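Local atomic coordinates of phosphoribosylaminoimidazole-succinocarboxamide synthase (Saccharomyces cerevisiae, PDB entry 2CNQ), a protein that catalyses the ATP-dependent joining of 5-amino-4-carboxyimidazole ribotide and L-aspartate to give SAICAR, a step of de novo purine biosynthesis. Residues 15-19 / 20-24; 62-65 / 66-69; 294-297 / 298-302. All coordinates share one frame; numbering follows the deposited sequence.

Contact 1. Residues 15-19 / 20-24; sequences VARGK and VRDIY. With ADP (adenosine-5'-diphosphate), chain B; ADP (adenosine-5'-diphosphate), chain F.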
# COMPACT_ATOMS: atom_id res chain seq x y z
N VAL A 15 5.28 -18.63 -4.26
CA VAL A 15 6.39 -17.76 -4.53
C VAL A 15 6.85 -17.12 -3.27
O VAL A 15 8.03 -17.07 -2.99
CB VAL A 15 6.02 -16.74 -5.56
CG1 VAL A 15 7.09 -15.71 -5.73
CG2 VAL A 15 5.72 -17.45 -6.86
N ALA A 16 5.94 -16.59 -2.47
CA ALA A 16 6.31 -15.87 -1.30
C ALA A 16 5.11 -15.71 -0.44
O ALA A 16 4.01 -15.69 -0.91
CB ALA A 16 6.81 -14.50 -1.66
N ARG A 17 5.35 -15.53 0.83
CA ARG A 17 4.41 -14.83 1.66
C ARG A 17 5.08 -13.60 2.17
O ARG A 17 6.14 -13.66 2.78
CB ARG A 17 3.94 -15.66 2.84
CG ARG A 17 3.07 -16.79 2.44
CD ARG A 17 2.35 -17.36 3.62
NE ARG A 17 1.36 -18.34 3.26
CZ ARG A 17 1.60 -19.63 3.11
NH1 ARG A 17 0.64 -20.43 2.75
NH2 ARG A 17 2.79 -20.12 3.37
N GLY A 18 4.46 -12.47 1.90
CA GLY A 18 4.86 -11.23 2.50
C GLY A 18 4.15 -11.08 3.81
O GLY A 18 3.54 -12.01 4.32
N LYS A 19 4.17 -9.90 4.36
CA LYS A 19 3.46 -9.68 5.58
C LYS A 19 1.98 -9.83 5.39
O LYS A 19 1.29 -10.21 6.30
CB LYS A 19 3.86 -8.38 6.20
CG LYS A 19 5.31 -8.47 6.66
CD LYS A 19 5.79 -7.21 7.31
CE LYS A 19 5.80 -6.01 6.34
NZ LYS A 19 6.74 -6.23 5.20
N VAL A 20 1.52 -9.49 4.22
CA VAL A 20 0.10 -9.50 3.95
C VAL A 20 -0.29 -10.46 2.88
O VAL A 20 -1.34 -11.05 2.96
CB VAL A 20 -0.34 -8.07 3.56
CG1 VAL A 20 -1.76 -8.06 3.04
CG2 VAL A 20 -0.20 -7.18 4.75
N ARG A 21 0.52 -10.62 1.86
CA ARG A 21 0.12 -11.37 0.73
C ARG A 21 0.75 -12.72 0.69
O ARG A 21 1.86 -12.93 1.12
CB ARG A 21 0.41 -10.63 -0.52
CG ARG A 21 -0.46 -9.39 -0.53
CD ARG A 21 0.02 -8.33 -1.39
NE ARG A 21 -0.93 -7.28 -1.40
CZ ARG A 21 -1.07 -6.37 -0.48
NH1 ARG A 21 -0.15 -6.14 0.42
NH2 ARG A 21 -2.17 -5.64 -0.50
N ASP A 22 -0.02 -13.64 0.15
CA ASP A 22 0.45 -14.96 -0.23
C ASP A 22 0.47 -14.96 -1.72
O ASP A 22 -0.52 -14.62 -2.34
CB ASP A 22 -0.45 -16.06 0.28
CG ASP A 22 -0.47 -16.20 1.75
OD1 ASP A 22 -1.13 -17.16 2.22
OD2 ASP A 22 0.15 -15.43 2.48
N ILE A 23 1.60 -15.30 -2.29
CA ILE A 23 1.81 -15.10 -3.70
C ILE A 23 2.16 -16.42 -4.29
O ILE A 23 3.13 -17.03 -3.87
CB ILE A 23 2.88 -14.10 -3.91
CG1 ILE A 23 2.52 -12.81 -3.18
CG2 ILE A 23 3.06 -13.84 -5.41
CD1 ILE A 23 3.56 -11.83 -3.21
N TYR A 24 1.38 -16.86 -5.24
CA TYR A 24 1.59 -18.13 -5.88
C TYR A 24 1.91 -17.92 -7.32
O TYR A 24 1.51 -16.95 -7.94
CB TYR A 24 0.33 -18.97 -5.79
CG TYR A 24 -0.00 -19.34 -4.39
CD1 TYR A 24 0.44 -20.52 -3.85
CD2 TYR A 24 -0.74 -18.49 -3.60
CE1 TYR A 24 0.14 -20.86 -2.58
CE2 TYR A 24 -1.04 -18.82 -2.31
CZ TYR A 24 -0.58 -19.99 -1.81
OH TYR A 24 -0.85 -20.38 -0.53
PB ADP B . 5.64 -7.10 2.03
O1B ADP B . 5.00 -5.79 2.00
O2B ADP B . 7.02 -7.07 1.53
O3B ADP B . 5.63 -7.84 3.28
PA ADP B . 3.32 -8.11 0.71
O1A ADP B . 2.76 -6.78 0.45
O2A ADP B . 2.70 -8.96 1.71
O3A ADP B . 4.86 -8.01 0.99
O5' ADP B . 3.36 -8.96 -0.61
C5' ADP B . 3.55 -8.44 -1.91
C4' ADP B . 4.92 -8.82 -2.39
O4' ADP B . 4.81 -8.97 -3.81
C3' ADP B . 5.95 -7.76 -2.17
O3' ADP B . 7.24 -8.34 -2.13
C2' ADP B . 5.86 -6.95 -3.44
O2' ADP B . 6.99 -6.18 -3.70
C1' ADP B . 5.67 -8.04 -4.43
N9 ADP B . 5.06 -7.67 -5.67
C8 ADP B . 4.06 -6.80 -5.85
N7 ADP B . 3.64 -6.75 -7.08
C5 ADP B . 4.41 -7.63 -7.74
C6 ADP B . 4.47 -8.09 -9.08
N6 ADP B . 3.64 -7.63 -9.99
N1 ADP B . 5.43 -8.94 -9.43
C2 ADP B . 6.24 -9.42 -8.49
N3 ADP B . 6.23 -9.14 -7.20
C4 ADP B . 5.32 -8.23 -6.84
PB ADP F . 4.79 -3.21 7.98
O1B ADP F . 5.05 -4.66 8.22
O2B ADP F . 5.74 -2.57 6.99
O3B ADP F . 3.33 -2.97 7.71
PA ADP F . 4.81 -0.84 9.00
O1A ADP F . 4.52 -0.00 10.18
O2A ADP F . 3.73 -0.60 8.01
O3A ADP F . 5.11 -2.36 9.30
O5' ADP F . 6.14 -0.42 8.28
C5' ADP F . 6.14 0.76 7.50
C4' ADP F . 7.52 1.17 7.03
O4' ADP F . 8.27 1.54 8.18
C3' ADP F . 8.21 0.02 6.35
O3' ADP F . 9.07 0.51 5.34
C2' ADP F . 8.99 -0.58 7.48
O2' ADP F . 10.14 -1.23 7.01
C1' ADP F . 9.36 0.64 8.29
N9 ADP F . 9.55 0.35 9.70
C8 ADP F . 8.82 -0.50 10.40
N7 ADP F . 9.24 -0.57 11.67
C5 ADP F . 10.26 0.27 11.78
C6 ADP F . 11.09 0.64 12.90
N6 ADP F . 10.88 0.05 14.10
N1 ADP F . 12.06 1.54 12.64
C2 ADP F . 12.24 2.10 11.41
N3 ADP F . 11.48 1.80 10.33
C4 ADP F . 10.48 0.89 10.48
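Val15 and Ala16 both pair with Ile23 in a classic beta bulge, where strands 15-17 and 21-24 run antiparallel at 171°. Ile23 O accepts from Val15 N (2.7 Å) and from Ala16 N, and Ile23 N donates back to Ala16 O. Nearer the turn, Gly18 N donates to Arg21 O. Arg17 and Asp22 form the next, non-hydrogen-bonded pair. The extended Arg17 chain carries NE to Asp22 OD1 at 2.9 Å, a salt bridge. The oxygen lies in the guanidinium plane, but NE meets it from above the carboxylate, the two planes standing 80° apart. Asp22 has further partners in Arg38 and Thr6. With an alanine at Arg17, the Asp22 carboxylate would probably lose the charged partner above its plane and rest on Arg38 and Thr6. At the turn the backbone grips the ADP of chain B. Lys19 N donates to its O3B at 2.7 Å, almost straight. One of two deposited copies of the Lys19 side chain brings NZ to the same oxygen, but it runs into the ADP of chain F and is doubtful. Val20 N and Arg21 N converge on O2A, while Arg21 NH1 reaches O1A at 3.0 Å. Gly18 passes close to the diphosphate, where a side chain would clash with O3A. This hairpin with a glycine-containing turn over the diphosphate forms part of the nucleotide site of SAICAR synthetase.

Contact 2. Residues 62-65 / 66-69; sequences EFWF and KFLS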
# COMPACT_ATOMS: atom_id res chain seq x y z
N GLU A 62 -7.78 -2.25 -6.74
CA GLU A 62 -8.42 -2.30 -8.03
C GLU A 62 -9.04 -1.00 -8.40
O GLU A 62 -8.97 -0.56 -9.53
CB GLU A 62 -9.44 -3.41 -8.08
CG GLU A 62 -8.82 -4.78 -8.04
CD GLU A 62 -9.86 -5.80 -8.12
OE1 GLU A 62 -10.18 -6.20 -9.25
OE2 GLU A 62 -10.40 -6.13 -7.08
N PHE A 63 -9.65 -0.35 -7.42
CA PHE A 63 -10.23 0.94 -7.67
C PHE A 63 -9.20 1.90 -8.19
O PHE A 63 -9.40 2.61 -9.15
CB PHE A 63 -10.85 1.48 -6.40
CG PHE A 63 -11.23 2.90 -6.51
CD1 PHE A 63 -10.36 3.87 -6.10
CD2 PHE A 63 -12.42 3.28 -7.08
CE1 PHE A 63 -10.67 5.20 -6.26
CE2 PHE A 63 -12.73 4.59 -7.22
CZ PHE A 63 -11.83 5.55 -6.83
N TRP A 64 -8.05 1.94 -7.52
CA TRP A 64 -7.03 2.87 -7.92
C TRP A 64 -6.38 2.47 -9.20
O TRP A 64 -6.01 3.34 -9.99
CB TRP A 64 -6.01 3.04 -6.85
CG TRP A 64 -6.51 3.70 -5.65
CD1 TRP A 64 -6.62 3.14 -4.44
CD2 TRP A 64 -6.91 5.06 -5.50
NE1 TRP A 64 -7.09 4.05 -3.53
CE2 TRP A 64 -7.24 5.25 -4.16
CE3 TRP A 64 -7.02 6.13 -6.37
CZ2 TRP A 64 -7.60 6.48 -3.65
CZ3 TRP A 64 -7.40 7.35 -5.86
CH2 TRP A 64 -7.70 7.51 -4.53
N PHE A 65 -6.18 1.19 -9.44
CA PHE A 65 -5.62 0.78 -10.70
C PHE A 65 -6.48 1.28 -11.83
O PHE A 65 -5.99 1.74 -12.83
CB PHE A 65 -5.48 -0.72 -10.78
CG PHE A 65 -4.32 -1.28 -10.04
CD1 PHE A 65 -3.05 -0.83 -10.31
CD2 PHE A 65 -4.48 -2.31 -9.14
CE1 PHE A 65 -1.98 -1.38 -9.66
CE2 PHE A 65 -3.41 -2.84 -8.50
CZ PHE A 65 -2.17 -2.36 -8.74
N LYS A 66 -7.79 1.19 -11.64
CA LYS A 66 -8.70 1.62 -12.64
C LYS A 66 -8.68 3.13 -12.75
O LYS A 66 -8.73 3.67 -13.84
CB LYS A 66 -10.07 1.11 -12.28
CG LYS A 66 -11.14 1.50 -13.27
CD LYS A 66 -12.50 0.97 -12.91
CE LYS A 66 -12.57 -0.55 -12.89
NZ LYS A 66 -12.18 -1.20 -14.18
N PHE A 67 -8.64 3.82 -11.62
CA PHE A 67 -8.59 5.26 -11.61
C PHE A 67 -7.39 5.79 -12.34
O PHE A 67 -7.43 6.81 -13.00
CB PHE A 67 -8.58 5.73 -10.17
CG PHE A 67 -8.57 7.20 -10.01
CD1 PHE A 67 -9.69 7.95 -10.20
CD2 PHE A 67 -7.43 7.83 -9.62
CE1 PHE A 67 -9.63 9.32 -10.01
CE2 PHE A 67 -7.38 9.18 -9.43
CZ PHE A 67 -8.47 9.92 -9.63
N LEU A 68 -6.29 5.06 -12.22
CA LEU A 68 -5.02 5.44 -12.80
C LEU A 68 -4.75 4.72 -14.08
O LEU A 68 -3.64 4.75 -14.55
CB LEU A 68 -3.93 5.16 -11.81
CG LEU A 68 -4.04 5.98 -10.56
CD1 LEU A 68 -2.97 5.54 -9.60
CD2 LEU A 68 -3.94 7.45 -10.82
N SER A 69 -5.72 4.07 -14.66
CA SER A 69 -5.43 3.16 -15.75
C SER A 69 -4.89 3.87 -16.96
O SER A 69 -4.14 3.28 -17.71
CB SER A 69 -6.65 2.35 -16.14
OG SER A 69 -7.64 3.22 -16.61
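Lys66 N and Phe67 N donate to Glu62 O and Phe63 O, the regular i to i+4 bonds of an alpha helix. The second is 2.9 Å from Phe67 N to Phe63 O. Leu68 N adds one more such bond, to Trp64 O at 2.8 Å. Leu68 is the first residue to leave helical backbone angles. Its CB and CG both lie 3.3 Å from Trp64 O. Beyond it, Ser69 N turns back to Lys66 O.

Outside the backbone, the main contact is between two aromatic rings. Trp64 and Phe67 project side by side in the same direction. The six-membered ring of Trp64 turns its edge to the face of Phe67 in an offset edge-to-face pair. The planes stand at 84° and the centroids lie 5.5 Å apart. Trp64 CE3 makes the closest touch, 3.7 Å from Phe67 CD2. Phe67 holds CG anti to its own N (chi1 -179°), which sets its ring beside the indole. Phe63 covers a face of the same indole, its CD1 lying 3.7 Å above the centre of the Trp64 ring. Trp64 is thus met by Phe63 over a face and by Phe67 at an edge. Phe63 CE1 also lies 4.5 Å from Phe67 CB.

Trp64, Phe67 and Leu68 pack against helix 185-209. Phe67 makes a cation-pi contact with Lys201 and meets the ring of Tyr205, and Trp64 and Leu68 touch Cys202. This is the last turn of helix 53-67, with an edge-to-face Trp-Phe pair set against helix 185-209 and Glu62 and Lys66 beside the pocket that holds AMP or AMZ.

Contact 3. Residues 294-297 / 298-302; sequences EAYE and TLTGS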
# COMPACT_ATOMS: atom_id res chain seq x y z
N GLU A 294 -13.84 2.81 6.33
CA GLU A 294 -14.23 4.18 6.11
C GLU A 294 -13.38 4.80 5.03
O GLU A 294 -13.88 5.50 4.18
CB GLU A 294 -14.14 4.94 7.39
CG GLU A 294 -14.53 6.39 7.26
CD GLU A 294 -15.99 6.61 6.94
OE1 GLU A 294 -16.34 7.78 6.78
OE2 GLU A 294 -16.79 5.69 6.94
N ALA A 295 -12.09 4.55 5.07
CA ALA A 295 -11.25 5.05 4.01
C ALA A 295 -11.73 4.50 2.69
O ALA A 295 -11.84 5.22 1.72
CB ALA A 295 -9.83 4.68 4.23
N TYR A 296 -11.97 3.21 2.64
CA TYR A 296 -12.41 2.58 1.43
C TYR A 296 -13.66 3.22 0.92
O TYR A 296 -13.77 3.54 -0.24
CB TYR A 296 -12.64 1.10 1.68
CG TYR A 296 -13.28 0.42 0.54
CD1 TYR A 296 -14.65 0.34 0.44
CD2 TYR A 296 -12.53 -0.10 -0.49
CE1 TYR A 296 -15.24 -0.25 -0.64
CE2 TYR A 296 -13.11 -0.68 -1.56
CZ TYR A 296 -14.47 -0.74 -1.64
OH TYR A 296 -15.03 -1.32 -2.74
N GLU A 297 -14.63 3.36 1.76
CA GLU A 297 -15.91 3.89 1.31
C GLU A 297 -15.77 5.31 0.85
O GLU A 297 -16.34 5.68 -0.15
CB GLU A 297 -16.92 3.78 2.43
CG GLU A 297 -17.29 2.36 2.69
CD GLU A 297 -18.45 2.17 3.61
OE1 GLU A 297 -19.16 1.18 3.46
OE2 GLU A 297 -18.65 3.01 4.50
N THR A 298 -15.02 6.12 1.57
CA THR A 298 -14.92 7.50 1.20
C THR A 298 -14.15 7.65 -0.08
O THR A 298 -14.52 8.40 -0.96
CB THR A 298 -14.31 8.29 2.28
OG1 THR A 298 -15.13 8.12 3.43
CG2 THR A 298 -14.29 9.75 1.98
N LEU A 299 -13.06 6.93 -0.20
CA LEU A 299 -12.24 7.06 -1.37
C LEU A 299 -12.93 6.56 -2.59
O LEU A 299 -12.78 7.14 -3.63
CB LEU A 299 -10.95 6.30 -1.17
CG LEU A 299 -10.04 6.95 -0.15
CD1 LEU A 299 -8.95 6.00 0.22
CD2 LEU A 299 -9.52 8.27 -0.65
N THR A 300 -13.62 5.44 -2.49
CA THR A 300 -14.22 4.84 -3.66
C THR A 300 -15.58 5.38 -3.92
O THR A 300 -16.06 5.25 -5.02
CB THR A 300 -14.34 3.34 -3.55
OG1 THR A 300 -15.24 2.99 -2.51
CG2 THR A 300 -13.02 2.68 -3.33
N GLY A 301 -16.22 5.95 -2.93
CA GLY A 301 -17.60 6.34 -3.05
C GLY A 301 -18.51 5.17 -3.11
O GLY A 301 -19.66 5.33 -3.45
N SER A 302 -18.05 3.99 -2.78
CA SER A 302 -18.87 2.82 -2.78
C SER A 302 -19.02 2.33 -1.37
O SER A 302 -18.24 2.64 -0.51
CB SER A 302 -18.19 1.71 -3.57
OG SER A 302 -18.15 2.00 -4.95
O HOH W 1 -14.68 9.50 5.68
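Thr300 OG1 does two jobs at the end of this helix. It donates to Tyr296 O at 2.8 Å and accepts from Ser302 N at 3.0 Å, the second bond making an ST turn. Its chi1 of 66° sets OG1 between the backbone N and carbonyl carbon, which puts it within reach of Tyr296 O. Tyr296 O also takes the bond from Thr300 N, and the two donors reach it from opposite faces of the carbonyl plane. The Tyr296 ring is covered on one face by the same threonine. Thr300 CG2 stands 4.1 Å from the ring centroid, a CH-pi contact, and OG1 lies over the rim.

Gly301, with positive phi, ends the helix; its N makes a weak bond to Glu297 O. The chain then brings Ser302 O to 3.2 Å from Glu297 CA. One turn earlier, a water bridges Glu294 OE1 and Thr298 OG1, at 2.6 Å from the carboxylate oxygen.

On the inner side, Ala295 CB touches Leu299 CD1. Ala295 and Leu299 pack on Phe243 of strand 228-245, and Thr298 and Leu299 on Ile211 of strand 211-223. Tyr296 and Thr300 lean on Leu60 of helix 53-67.

Overall arrangement
From the N terminus, contact 1 comes first and closes the tight hairpin between strands 14-17 and 21-25, at one edge of a four-stranded antiparallel sheet. Contact 2 follows at the C-terminal end of helix 53-67, and contact 3 at that of helix 282-300. Both are local contacts at the last turn of a helix and close no long loop. The three lie in series, without nesting or crossing. Contact 1 stays apart: centre to centre it is about 22 Å from contact 2 and 26 Å from contact 3. Contacts 2 and 3 touch: Phe63 CG meets Thr300 CG2 at 3.7 Å, and Trp64 packs on Leu299. Leu57 of helix 53-67 meets Val20 and Arg21, linking it to the hairpin.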